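Local coordinates for protein putative D-lactate dehydrogenase (Chlamydomonas reinhardtii, PDB 4ZGS) that is identified as the chloroplast pyruvate reductase of this green alga, and probably interconverts pyruvate and D-lactate with NAD as cofactor, at residues A29-T34 with D357-R362; V103-L108 with Q353-Y358; T35-Y40 with Y79-L84. One frame throughout, in Å; residues are numbered along the deposited sequence.

Contact 1 of 3, residues A29-T34 with D357-R362; sequences AAKVAT and DYVLDR
Val32 and Val359 meet where helix 26-33 lies against the C-terminal end of helix 341-359. The contact is mainly apolar. Val359 CG1 stands anti to its own backbone N (chi1 171°), and this turns it onto the backbone of the other helix, 3.9 Å from Val32 CA. The same methyl also touches Val32 CG2. Val32 CG2 also lies 4.0 Å from Leu360 CG, and the two side chains cross at about a right angle. One methyl of Val32 is therefore shared between two residues of the partner segment.

Lys31 adds a contact of mixed kind. Its chain is fully extended, with CG anti to the backbone N (chi1 172°), and it runs past Val359 in the opposite direction. CG touches Val359 CG1 at 4.1 Å. Further out, CE comes to 3.7 Å from Val359 O. This is packing, since the ammonium NZ makes no bond to that oxygen.

The polar bonds stay within each segment. Thr34 OG1 donates to Lys31 O at 2.6 Å, and Thr34 N binds the same oxygen. At the other helix end Asp361 takes positive phi in a Schellman motif, with Arg362 N bonded to Asp357 O at 2.7 Å. Arg362 NH1 then reaches back to Asp357 OD1 in a weak salt bridge of 3.3 Å.

The pair joins the first and last helices of the modelled chain, 26-33 and 341-359. Phe58 packs on Val32 from a loop, and Thr35, leading into strand 36-39, touches Val359.

Contact 2 of 3, residues V103-L108 with Q353-Y358; sequences VKLIAL and QNIADY
Lys104 starts the contact just before strand 105-108. Its CB lies 3.2 Å from Tyr358 OH, while the bent chain carries the amino group away from the helix. Leu105 follows and does most of the packing. Its CB sits over the centre of the Tyr358 ring, 4.1 Å from the centroid and 11° off the normal, in a CH-pi contact. Its CD2 touches Tyr358 CG at 3.7 Å and also meets Ile355 CD1. The ring gets there because Tyr358 CG is anti to the backbone N (chi1 166°). Ala107 CB touches Ile355 CD1 at 3.7 Å, and the end of the isoleucine chain meets this methyl. At Leu108 the link is through water: the water donates to Leu108 O at 2.5 Å and accepts from Asn354 ND2 at 3.1 Å. Asn354 ND2 also binds Arg130 O.

Strand and helix run nearly antiparallel; the axes of the two short segments come within 9.5 Å, at an angle of 159°. Helix 341-359 thus covers one face of the parallel sheet. Ile355 also reaches Val81 on strand 81-84, and Asn354 touches Val129 on strand 127-129.

Contact 3 of 3, residues T35-Y40 with Y79-L84; sequences TRCICY and YDVAVL
Tyr79 lays its side chain across Arg36 and Ile38. Its CB touches Ile38 CG2 at 4.0 Å. With CG anti to the carbonyl carbon (chi1 -70°), the ring stands between two neighbours. CG is 4.0 Å from Ile38 CB, which lies over one face, toward its rim, in a CH-pi contact. CD1 rests near the backbone carbons of Arg36 and Cys37, and CE1 nears Cys37 O. Over the opposite face comes the Arg36 guanidinium, tilted 41° to the ring, in a cation-pi contact with its CZ 4.1 Å from the centroid. CE2, CZ and OH lie near Arg36 NH2, 3.0 Å from Tyr79 CZ, as close packing over the face, not a bond. A serine here would probably leave the guanidinium with little more than a long, weak ion pair to Asp60 and strip packing from Ile38.

Just before strand 81-84, Asp80 OD2 takes Arg36 N at 2.8 Å through its anti lone pair. Arg36 O accepts from Asp80 N and Val81 N. Then Val81 O takes Ile38 N, Ile38 O takes Val83 N at 2.6 Å, and Val83 O takes Tyr40 N.

Strand 81-84 is the middle of five parallel strands; their order, 2-1-3-4-5, is flavodoxin-like, as in the catalytic domain of D-2-hydroxyacid dehydrogenases. Strand 36-39 lies between it and edge strand 60-63, strand 105-108 flanks its other side, and helix 341-359 packs on Thr35 and Val81.

All three contacts belong to the part of the fold built on the five-stranded parallel sheet, away from the NAD site. Contact 3 lies within that sheet, is buried, and relies on backbone hydrogen bonds. Contact 2 is also buried but joins sheet to helix, through apolar packing, one ring face and a water. Contact 1 is only partly buried and joins helix to helix, with an exposed lysine along one side. Contacts 1 and 2 share Asp357 and Tyr358 on helix 341-359. Contacts 2 and 3 meet in the sheet, where strands 105-108 and 81-84 are neighbours. Helix 26-33 of contact 1 leads directly into strand 36-39 of contact 3.

Contact 1 of 3, residues A29-T34 with D357-R362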
ATOM      1  N   ALA A  29      18.875  45.496 -12.456  1.00 74.16           N
ATOM      2  CA  ALA A  29      17.808  44.507 -12.558  1.00 74.56           C
ATOM      3  C   ALA A  29      17.399  44.295 -14.013  1.00 75.91           C
ATOM      4  O   ALA A  29      17.091  43.185 -14.422  1.00 75.24           O
ATOM      5  CB  ALA A  29      16.609  44.919 -11.705  1.00 66.65           C
ATOM      6  N   ALA A  30      17.473  45.351 -14.811  1.00 82.00           N
ATOM      7  CA  ALA A  30      17.106  45.244 -16.214  1.00 81.78           C
ATOM      8  C   ALA A  30      18.164  44.476 -16.973  1.00 77.13           C
ATOM      9  O   ALA A  30      17.853  43.679 -17.867  1.00 73.87           O
ATOM     10  CB  ALA A  30      16.923  46.642 -16.829  1.00 86.89           C
ATOM     11  N   LYS A  31      19.414  44.667 -16.560  1.00 75.35           N
ATOM     12  CA  LYS A  31      20.509  43.951 -17.176  1.00 75.28           C
ATOM     13  C   LYS A  31      20.444  42.478 -16.748  1.00 75.00           C
ATOM     14  O   LYS A  31      20.608  41.577 -17.581  1.00 74.72           O
ATOM     15  CB  LYS A  31      21.846  44.595 -16.819  1.00 76.58           C
ATOM     16  CG  LYS A  31      23.069  43.801 -17.263  1.00 77.24           C
ATOM     17  CD  LYS A  31      24.354  44.575 -16.975  1.00 81.77           C
ATOM     18  CE  LYS A  31      25.614  43.802 -17.372  1.00 83.70           C
ATOM     19  NZ  LYS A  31      26.842  44.595 -17.006  1.00 92.49           N
ATOM     20  N   VAL A  32      20.145  42.229 -15.474  1.00 71.08           N
ATOM     21  CA  VAL A  32      20.016  40.850 -15.004  1.00 65.69           C
ATOM     22  C   VAL A  32      18.841  40.171 -15.706  1.00 63.31           C
ATOM     23  O   VAL A  32      18.949  39.032 -16.151  1.00 57.90           O
ATOM     24  CB  VAL A  32      19.798  40.773 -13.494  1.00 62.97           C
ATOM     25  CG1 VAL A  32      19.330  39.347 -13.086  1.00 54.71           C
ATOM     26  CG2 VAL A  32      21.061  41.211 -12.748  1.00 60.71           C
ATOM     27  N   ALA A  33      17.746  40.912 -15.855  1.00 66.79           N
ATOM     28  CA  ALA A  33      16.526  40.410 -16.471  1.00 67.53           C
ATOM     29  C   ALA A  33      16.744  39.905 -17.910  1.00 74.11           C
ATOM     30  O   ALA A  33      16.043  38.998 -18.374  1.00 78.82           O
ATOM     31  CB  ALA A  33      15.460  41.496 -16.442  1.00 59.88           C
ATOM     32  N   THR A  34      17.720  40.481 -18.608  1.00 73.73           N
ATOM     33  CA  THR A  34      17.997  40.108 -19.994  1.00 69.37           C
ATOM     34  C   THR A  34      18.665  38.738 -20.070  1.00 66.54           C
ATOM     35  O   THR A  34      18.888  38.209 -21.156  1.00 65.43           O
ATOM     36  CB  THR A  34      18.917  41.153 -20.712  1.00 69.63           C
ATOM     37  OG1 THR A  34      20.220  41.135 -20.114  1.00 67.46           O
ATOM     38  CG2 THR A  34      18.343  42.574 -20.632  1.00 66.33           C
ATOM     39  N   ASP A 357      25.084  37.712  -9.610  1.00 62.88           N
ATOM     40  CA  ASP A 357      26.493  38.066  -9.397  1.00 69.68           C
ATOM     41  C   ASP A 357      27.316  37.815 -10.651  1.00 71.67           C
ATOM     42  O   ASP A 357      28.165  38.645 -11.018  1.00 77.99           O
ATOM     43  CB  ASP A 357      27.125  37.260  -8.266  1.00 72.20           C
ATOM     44  CG  ASP A 357      26.579  37.609  -6.905  1.00 71.05           C
ATOM     45  OD1 ASP A 357      25.915  38.664  -6.744  1.00 70.44           O
ATOM     46  OD2 ASP A 357      26.858  36.807  -5.991  1.00 67.22           O
ATOM     47  N   TYR A 358      27.056  36.666 -11.286  1.00 59.99           N
ATOM     48  CA  TYR A 358      27.691  36.290 -12.545  1.00 62.44           C
ATOM     49  C   TYR A 358      27.427  37.365 -13.609  1.00 62.08           C
ATOM     50  O   TYR A 358      28.356  37.832 -14.258  1.00 67.46           O
ATOM     51  CB  TYR A 358      27.216  34.911 -13.052  1.00 63.82           C
ATOM     52  CG  TYR A 358      27.616  34.713 -14.496  1.00 67.36           C
ATOM     53  CD1 TYR A 358      28.954  34.500 -14.823  1.00 71.19           C
ATOM     54  CD2 TYR A 358      26.685  34.776 -15.531  1.00 63.37           C
ATOM     55  CE1 TYR A 358      29.359  34.353 -16.134  1.00 71.61           C
ATOM     56  CE2 TYR A 358      27.084  34.623 -16.850  1.00 61.16           C
ATOM     57  CZ  TYR A 358      28.426  34.410 -17.141  1.00 75.67           C
ATOM     58  OH  TYR A 358      28.855  34.261 -18.441  1.00 83.23           O
ATOM     59  N   VAL A 359      26.154  37.719 -13.793  1.00 60.95           N
ATOM     60  CA  VAL A 359      25.727  38.730 -14.758  1.00 65.00           C
ATOM     61  C   VAL A 359      26.327  40.132 -14.482  1.00 78.00           C
ATOM     62  O   VAL A 359      26.709  40.878 -15.400  1.00 75.85           O
ATOM     63  CB  VAL A 359      24.189  38.866 -14.759  1.00 66.12           C
ATOM     64  CG1 VAL A 359      23.783  40.091 -15.611  1.00 68.58           C
ATOM     65  CG2 VAL A 359      23.509  37.559 -15.258  1.00 58.66           C
ATOM     66  N   LEU A 360      26.404  40.470 -13.199  1.00 82.91           N
ATOM     67  CA  LEU A 360      26.871  41.763 -12.754  1.00 69.64           C
ATOM     68  C   LEU A 360      28.362  41.701 -12.569  1.00 72.89           C
ATOM     69  O   LEU A 360      28.987  42.663 -12.117  1.00 74.88           O
ATOM     70  CB  LEU A 360      26.189  42.153 -11.450  1.00 78.95           C
ATOM     71  CG  LEU A 360      24.719  42.480 -11.641  1.00 76.18           C
ATOM     72  CD1 LEU A 360      24.135  43.061 -10.358  1.00 72.50           C
ATOM     73  CD2 LEU A 360      24.606  43.455 -12.822  1.00 70.78           C
ATOM     74  N   ASP A 361      28.939  40.554 -12.906  1.00 70.26           N
ATOM     75  CA  ASP A 361      30.389  40.459 -12.891  1.00 78.94           C
ATOM     76  C   ASP A 361      31.018  40.606 -11.505  1.00 83.27           C
ATOM     77  O   ASP A 361      32.167  41.030 -11.387  1.00 86.40           O
ATOM     78  CB  ASP A 361      30.971  41.510 -13.827  1.00 79.59           C
ATOM     79  CG  ASP A 361      32.370  41.184 -14.248  1.00 87.47           C
ATOM     80  OD1 ASP A 361      32.733  39.990 -14.153  1.00 82.35           O
ATOM     81  OD2 ASP A 361      33.107  42.117 -14.657  1.00 95.60           O
ATOM     82  N   ARG A 362      30.250  40.286 -10.461  1.00 82.75           N
ATOM     83  CA  ARG A 362      30.743  40.306  -9.084  1.00 84.44           C
ATOM     84  C   ARG A 362      31.566  39.050  -8.782  1.00 79.27           C
ATOM     85  O   ARG A 362      31.529  38.093  -9.540  1.00 75.71           O
ATOM     86  CB  ARG A 362      29.577  40.414  -8.107  1.00 85.89           C
ATOM     87  CG  ARG A 362      28.801  41.724  -8.152  1.00 91.69           C
ATOM     88  CD  ARG A 362      27.565  41.555  -7.277  1.00 98.29           C
ATOM     89  NE  ARG A 362      26.641  42.683  -7.327  1.00105.72           N
ATOM     90  CZ  ARG A 362      25.535  42.768  -6.591  1.00107.51           C
ATOM     91  NH1 ARG A 362      25.201  41.781  -5.760  1.00101.59           N
ATOM     92  NH2 ARG A 362      24.749  43.833  -6.700  1.00111.60           N
TER

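Contact 2 of 3, residues V103-L108 with Q353-Y358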
ATOM      1  N   VAL A 103      25.840  28.653 -23.623  1.00 79.67           N
ATOM      2  CA  VAL A 103      25.773  28.820 -22.168  1.00 78.55           C
ATOM      3  C   VAL A 103      27.180  28.937 -21.543  1.00 76.66           C
ATOM      4  O   VAL A 103      28.043  28.071 -21.755  1.00 72.74           O
ATOM      5  CB  VAL A 103      24.995  27.647 -21.471  1.00 81.80           C
ATOM      6  CG1 VAL A 103      23.694  27.311 -22.209  1.00 81.31           C
ATOM      7  CG2 VAL A 103      25.854  26.404 -21.338  1.00 82.50           C
ATOM      8  N   LYS A 104      27.429  30.045 -20.836  1.00 78.15           N
ATOM      9  CA  LYS A 104      28.677  30.214 -20.086  1.00 78.70           C
ATOM     10  C   LYS A 104      28.580  29.934 -18.586  1.00 76.80           C
ATOM     11  O   LYS A 104      29.603  29.923 -17.909  1.00 77.72           O
ATOM     12  CB  LYS A 104      29.242  31.631 -20.254  1.00 79.76           C
ATOM     13  CG  LYS A 104      29.947  31.922 -21.561  1.00 87.16           C
ATOM     14  CD  LYS A 104      29.042  31.933 -22.776  1.00 91.64           C
ATOM     15  CE  LYS A 104      29.870  32.222 -24.034  1.00 91.22           C
ATOM     16  NZ  LYS A 104      29.051  32.262 -25.273  1.00 92.37           N
ATOM     17  N   LEU A 105      27.392  29.643 -18.068  1.00 73.60           N
ATOM     18  CA  LEU A 105      27.279  29.388 -16.632  1.00 62.82           C
ATOM     19  C   LEU A 105      26.357  28.223 -16.336  1.00 59.84           C
ATOM     20  O   LEU A 105      25.244  28.127 -16.865  1.00 60.44           O
ATOM     21  CB  LEU A 105      26.781  30.630 -15.894  1.00 57.41           C
ATOM     22  CG  LEU A 105      26.600  30.423 -14.395  1.00 50.86           C
ATOM     23  CD1 LEU A 105      27.972  30.297 -13.753  1.00 50.62           C
ATOM     24  CD2 LEU A 105      25.838  31.578 -13.795  1.00 49.38           C
ATOM     25  N   ILE A 106      26.823  27.335 -15.473  1.00 54.82           N
ATOM     26  CA  ILE A 106      25.974  26.272 -15.004  1.00 52.85           C
ATOM     27  C   ILE A 106      25.691  26.502 -13.537  1.00 54.05           C
ATOM     28  O   ILE A 106      26.621  26.555 -12.730  1.00 60.68           O
ATOM     29  CB  ILE A 106      26.634  24.885 -15.224  1.00 65.11           C
ATOM     30  CG1 ILE A 106      26.546  24.476 -16.695  1.00 61.30           C
ATOM     31  CG2 ILE A 106      25.987  23.809 -14.326  1.00 65.25           C
ATOM     32  CD1 ILE A 106      27.350  23.248 -17.028  1.00 63.89           C
ATOM     33  N   ALA A 107      24.413  26.628 -13.183  1.00 53.89           N
ATOM     34  CA  ALA A 107      24.028  26.783 -11.771  1.00 48.31           C
ATOM     35  C   ALA A 107      23.342  25.535 -11.254  1.00 50.00           C
ATOM     36  O   ALA A 107      22.286  25.136 -11.746  1.00 53.23           O
ATOM     37  CB  ALA A 107      23.114  27.983 -11.576  1.00 45.89           C
ATOM     38  N   LEU A 108      23.958  24.913 -10.261  1.00 53.14           N
ATOM     39  CA  LEU A 108      23.369  23.777  -9.596  1.00 51.05           C
ATOM     40  C   LEU A 108      22.394  24.291  -8.535  1.00 54.36           C
ATOM     41  O   LEU A 108      22.742  25.156  -7.740  1.00 62.95           O
ATOM     42  CB  LEU A 108      24.449  22.908  -8.938  1.00 53.04           C
ATOM     43  CG  LEU A 108      25.429  21.975  -9.682  1.00 56.15           C
ATOM     44  CD1 LEU A 108      24.747  21.101 -10.767  1.00 53.87           C
ATOM     45  CD2 LEU A 108      26.606  22.716 -10.240  1.00 51.87           C
ATOM     46  N   GLN A 353      20.754  34.726  -6.903  1.00 49.18           N
ATOM     47  CA  GLN A 353      21.862  35.602  -6.508  1.00 59.91           C
ATOM     48  C   GLN A 353      23.172  35.125  -7.165  1.00 60.99           C
ATOM     49  O   GLN A 353      23.993  35.933  -7.574  1.00 67.30           O
ATOM     50  CB  GLN A 353      21.989  35.636  -4.980  1.00 66.62           C
ATOM     51  CG  GLN A 353      23.101  36.527  -4.417  1.00 78.50           C
ATOM     52  CD  GLN A 353      22.856  38.040  -4.548  1.00 88.96           C
ATOM     53  OE1 GLN A 353      21.850  38.574  -4.065  1.00 93.62           O
ATOM     54  NE2 GLN A 353      23.797  38.734  -5.184  1.00 91.08           N
ATOM     55  N   ASN A 354      23.349  33.813  -7.294  1.00 60.00           N
ATOM     56  CA  ASN A 354      24.505  33.273  -8.015  1.00 62.34           C
ATOM     57  C   ASN A 354      24.473  33.732  -9.475  1.00 68.73           C
ATOM     58  O   ASN A 354      25.506  34.102 -10.028  1.00 68.44           O
ATOM     59  CB  ASN A 354      24.546  31.736  -7.986  1.00 61.69           C
ATOM     60  CG  ASN A 354      25.191  31.164  -6.719  1.00 63.27           C
ATOM     61  OD1 ASN A 354      25.852  31.873  -5.941  1.00 65.07           O
ATOM     62  ND2 ASN A 354      25.022  29.853  -6.528  1.00 58.36           N
ATOM     63  N   ILE A 355      23.292  33.666 -10.102  1.00 66.36           N
ATOM     64  CA  ILE A 355      23.134  34.133 -11.475  1.00 61.89           C
ATOM     65  C   ILE A 355      23.419  35.632 -11.579  1.00 63.77           C
ATOM     66  O   ILE A 355      24.152  36.064 -12.461  1.00 73.51           O
ATOM     67  CB  ILE A 355      21.713  33.931 -12.053  1.00 55.29           C
ATOM     68  CG1 ILE A 355      21.172  32.496 -11.883  1.00 59.37           C
ATOM     69  CG2 ILE A 355      21.689  34.466 -13.495  1.00 50.08           C
ATOM     70  CD1 ILE A 355      21.992  31.404 -12.512  1.00 62.63           C
ATOM     71  N   ALA A 356      22.826  36.415 -10.674  1.00 59.65           N
ATOM     72  CA  ALA A 356      22.930  37.869 -10.723  1.00 61.91           C
ATOM     73  C   ALA A 356      24.373  38.297 -10.575  1.00 65.07           C
ATOM     74  O   ALA A 356      24.846  39.134 -11.349  1.00 76.17           O
ATOM     75  CB  ALA A 356      22.076  38.509  -9.659  1.00 55.25           C
ATOM     76  N   ASP A 357      25.084  37.712  -9.610  1.00 62.88           N
ATOM     77  CA  ASP A 357      26.493  38.066  -9.397  1.00 69.68           C
ATOM     78  C   ASP A 357      27.316  37.815 -10.651  1.00 71.67           C
ATOM     79  O   ASP A 357      28.165  38.645 -11.018  1.00 77.99           O
ATOM     80  CB  ASP A 357      27.125  37.260  -8.266  1.00 72.20           C
ATOM     81  CG  ASP A 357      26.579  37.609  -6.905  1.00 71.05           C
ATOM     82  OD1 ASP A 357      25.915  38.664  -6.744  1.00 70.44           O
ATOM     83  OD2 ASP A 357      26.858  36.807  -5.991  1.00 67.22           O
ATOM     84  N   TYR A 358      27.056  36.666 -11.286  1.00 59.99           N
ATOM     85  CA  TYR A 358      27.691  36.290 -12.545  1.00 62.44           C
ATOM     86  C   TYR A 358      27.427  37.365 -13.609  1.00 62.08           C
ATOM     87  O   TYR A 358      28.356  37.832 -14.258  1.00 67.46           O
ATOM     88  CB  TYR A 358      27.216  34.911 -13.052  1.00 63.82           C
ATOM     89  CG  TYR A 358      27.616  34.713 -14.496  1.00 67.36           C
ATOM     90  CD1 TYR A 358      28.954  34.500 -14.823  1.00 71.19           C
ATOM     91  CD2 TYR A 358      26.685  34.776 -15.531  1.00 63.37           C
ATOM     92  CE1 TYR A 358      29.359  34.353 -16.134  1.00 71.61           C
ATOM     93  CE2 TYR A 358      27.084  34.623 -16.850  1.00 61.16           C
ATOM     94  CZ  TYR A 358      28.426  34.410 -17.141  1.00 75.67           C
ATOM     95  OH  TYR A 358      28.855  34.261 -18.441  1.00 83.23           O
TER
HETATM   96  O   HOH W   1      23.642  27.448  -7.953  1.00 51.23           O

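Contact 3 of 3, residues T35-Y40 with Y79-L84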
ATOM      1  N   THR A  35      19.036  38.179 -18.927  1.00 64.50           N
ATOM      2  CA  THR A  35      19.599  36.832 -18.910  1.00 67.63           C
ATOM      3  C   THR A  35      18.584  35.797 -19.410  1.00 70.96           C
ATOM      4  O   THR A  35      17.402  35.874 -19.063  1.00 69.47           O
ATOM      5  CB  THR A  35      20.080  36.427 -17.490  1.00 64.75           C
ATOM      6  OG1 THR A  35      20.928  37.455 -16.949  1.00 63.47           O
ATOM      7  CG2 THR A  35      20.848  35.114 -17.535  1.00 62.57           C
ATOM      8  N   ARG A  36      19.054  34.867 -20.249  1.00 72.09           N
ATOM      9  CA  ARG A  36      18.250  33.749 -20.752  1.00 71.00           C
ATOM     10  C   ARG A  36      18.676  32.471 -20.044  1.00 68.45           C
ATOM     11  O   ARG A  36      19.809  32.003 -20.218  1.00 66.16           O
ATOM     12  CB  ARG A  36      18.397  33.579 -22.263  1.00 79.90           C
ATOM     13  CG  ARG A  36      17.657  34.600 -23.115  1.00 86.59           C
ATOM     14  CD  ARG A  36      17.950  34.369 -24.584  1.00 86.78           C
ATOM     15  NE  ARG A  36      17.441  33.077 -25.064  1.00 85.36           N
ATOM     16  CZ  ARG A  36      16.192  32.834 -25.457  1.00 83.55           C
ATOM     17  NH1 ARG A  36      15.267  33.778 -25.415  1.00 82.67           N
ATOM     18  NH2 ARG A  36      15.865  31.623 -25.877  1.00 88.51           N
ATOM     19  N   CYS A  37      17.743  31.898 -19.281  1.00 60.71           N
ATOM     20  CA  CYS A  37      18.009  30.752 -18.425  1.00 52.25           C
ATOM     21  C   CYS A  37      17.222  29.494 -18.826  1.00 52.61           C
ATOM     22  O   CYS A  37      16.001  29.539 -18.999  1.00 48.99           O
ATOM     23  CB  CYS A  37      17.669  31.101 -16.995  1.00 44.70           C
ATOM     24  SG  CYS A  37      18.565  32.451 -16.253  1.00 48.74           S
ATOM     25  N   ILE A  38      17.917  28.372 -18.971  1.00 49.84           N
ATOM     26  CA  ILE A  38      17.227  27.111 -19.163  1.00 46.24           C
ATOM     27  C   ILE A  38      17.395  26.217 -17.918  1.00 47.03           C
ATOM     28  O   ILE A  38      18.500  26.117 -17.400  1.00 44.43           O
ATOM     29  CB  ILE A  38      17.728  26.392 -20.471  1.00 54.54           C
ATOM     30  CG1 ILE A  38      16.996  25.052 -20.694  1.00 51.34           C
ATOM     31  CG2 ILE A  38      19.233  26.176 -20.450  1.00 53.27           C
ATOM     32  CD1 ILE A  38      17.140  24.492 -22.133  1.00 50.68           C
ATOM     33  N   CYS A  39      16.308  25.596 -17.437  1.00 41.12           N
ATOM     34  CA  CYS A  39      16.380  24.665 -16.280  1.00 39.42           C
ATOM     35  C   CYS A  39      15.989  23.233 -16.638  1.00 47.50           C
ATOM     36  O   CYS A  39      14.867  22.961 -17.080  1.00 49.10           O
ATOM     37  CB  CYS A  39      15.489  25.122 -15.113  1.00 39.78           C
ATOM     38  SG  CYS A  39      16.095  26.632 -14.303  1.00 94.81           S
ATOM     39  N   TYR A  40      16.939  22.328 -16.456  1.00 44.79           N
ATOM     40  CA  TYR A  40      16.710  20.919 -16.677  1.00 50.92           C
ATOM     41  C   TYR A  40      16.069  20.172 -15.500  1.00 49.08           C
ATOM     42  O   TYR A  40      16.160  20.590 -14.345  1.00 51.04           O
ATOM     43  CB  TYR A  40      18.030  20.293 -17.091  1.00 56.66           C
ATOM     44  CG  TYR A  40      18.426  20.784 -18.460  1.00 56.10           C
ATOM     45  CD1 TYR A  40      19.140  21.958 -18.610  1.00 58.73           C
ATOM     46  CD2 TYR A  40      18.055  20.094 -19.601  1.00 60.46           C
ATOM     47  CE1 TYR A  40      19.498  22.434 -19.875  1.00 65.38           C
ATOM     48  CE2 TYR A  40      18.408  20.548 -20.863  1.00 64.91           C
ATOM     49  CZ  TYR A  40      19.133  21.728 -21.003  1.00 62.36           C
ATOM     50  OH  TYR A  40      19.500  22.202 -22.258  1.00 56.79           O
ATOM     51  N   TYR A  79      20.682  30.064 -24.996  1.00 70.09           N
ATOM     52  CA  TYR A  79      20.616  30.381 -23.575  1.00 69.19           C
ATOM     53  C   TYR A  79      21.958  30.645 -22.886  1.00 68.86           C
ATOM     54  O   TYR A  79      23.011  30.139 -23.281  1.00 70.51           O
ATOM     55  CB  TYR A  79      19.849  29.295 -22.830  1.00 59.17           C
ATOM     56  CG  TYR A  79      18.381  29.326 -23.164  1.00 60.57           C
ATOM     57  CD1 TYR A  79      17.486  30.017 -22.359  1.00 59.00           C
ATOM     58  CD2 TYR A  79      17.890  28.703 -24.299  1.00 61.51           C
ATOM     59  CE1 TYR A  79      16.142  30.066 -22.664  1.00 59.18           C
ATOM     60  CE2 TYR A  79      16.545  28.738 -24.598  1.00 61.18           C
ATOM     61  CZ  TYR A  79      15.682  29.419 -23.780  1.00 60.44           C
ATOM     62  OH  TYR A  79      14.351  29.463 -24.081  1.00 67.68           O
ATOM     63  N   ASP A  80      21.893  31.509 -21.886  1.00 66.67           N
ATOM     64  CA  ASP A  80      23.075  31.967 -21.177  1.00 72.94           C
ATOM     65  C   ASP A  80      23.522  31.091 -20.021  1.00 70.01           C
ATOM     66  O   ASP A  80      24.717  30.860 -19.828  1.00 68.69           O
ATOM     67  CB  ASP A  80      22.804  33.382 -20.694  1.00 77.91           C
ATOM     68  CG  ASP A  80      22.479  34.303 -21.846  1.00 84.38           C
ATOM     69  OD1 ASP A  80      23.309  34.402 -22.775  1.00 87.19           O
ATOM     70  OD2 ASP A  80      21.374  34.886 -21.842  1.00 88.29           O
ATOM     71  N   VAL A  81      22.547  30.600 -19.261  1.00 67.64           N
ATOM     72  CA  VAL A  81      22.819  29.817 -18.064  1.00 59.90           C
ATOM     73  C   VAL A  81      21.896  28.618 -17.985  1.00 56.37           C
ATOM     74  O   VAL A  81      20.685  28.718 -18.230  1.00 54.07           O
ATOM     75  CB  VAL A  81      22.689  30.670 -16.774  1.00 81.24           C
ATOM     76  CG1 VAL A  81      21.496  31.590 -16.861  1.00 85.96           C
ATOM     77  CG2 VAL A  81      22.619  29.783 -15.535  1.00 71.38           C
ATOM     78  N   ALA A  82      22.489  27.473 -17.669  1.00 55.94           N
ATOM     79  CA  ALA A  82      21.736  26.234 -17.521  1.00 53.04           C
ATOM     80  C   ALA A  82      21.591  25.911 -16.031  1.00 51.50           C
ATOM     81  O   ALA A  82      22.585  25.834 -15.315  1.00 55.87           O
ATOM     82  CB  ALA A  82      22.431  25.084 -18.274  1.00 47.58           C
ATOM     83  N   VAL A  83      20.361  25.772 -15.551  1.00 50.00           N
ATOM     84  CA  VAL A  83      20.184  25.346 -14.174  1.00 51.17           C
ATOM     85  C   VAL A  83      19.939  23.842 -14.087  1.00 55.09           C
ATOM     86  O   VAL A  83      18.982  23.298 -14.653  1.00 59.49           O
ATOM     87  CB  VAL A  83      19.047  26.086 -13.479  1.00 50.71           C
ATOM     88  CG1 VAL A  83      19.003  25.663 -12.014  1.00 45.21           C
ATOM     89  CG2 VAL A  83      19.259  27.592 -13.567  1.00 51.36           C
ATOM     90  N   LEU A  84      20.796  23.198 -13.305  1.00 54.43           N
ATOM     91  CA  LEU A  84      20.917  21.753 -13.236  1.00 48.33           C
ATOM     92  C   LEU A  84      20.805  21.284 -11.790  1.00 51.14           C
ATOM     93  O   LEU A  84      20.959  22.061 -10.851  1.00 54.21           O
ATOM     94  CB  LEU A  84      22.273  21.304 -13.795  1.00 49.45           C
ATOM     95  CG  LEU A  84      22.582  21.228 -15.287  1.00 54.49           C
ATOM     96  CD1 LEU A  84      21.981  22.404 -16.011  1.00 51.38           C
ATOM     97  CD2 LEU A  84      24.090  21.189 -15.487  1.00 46.31           C
TER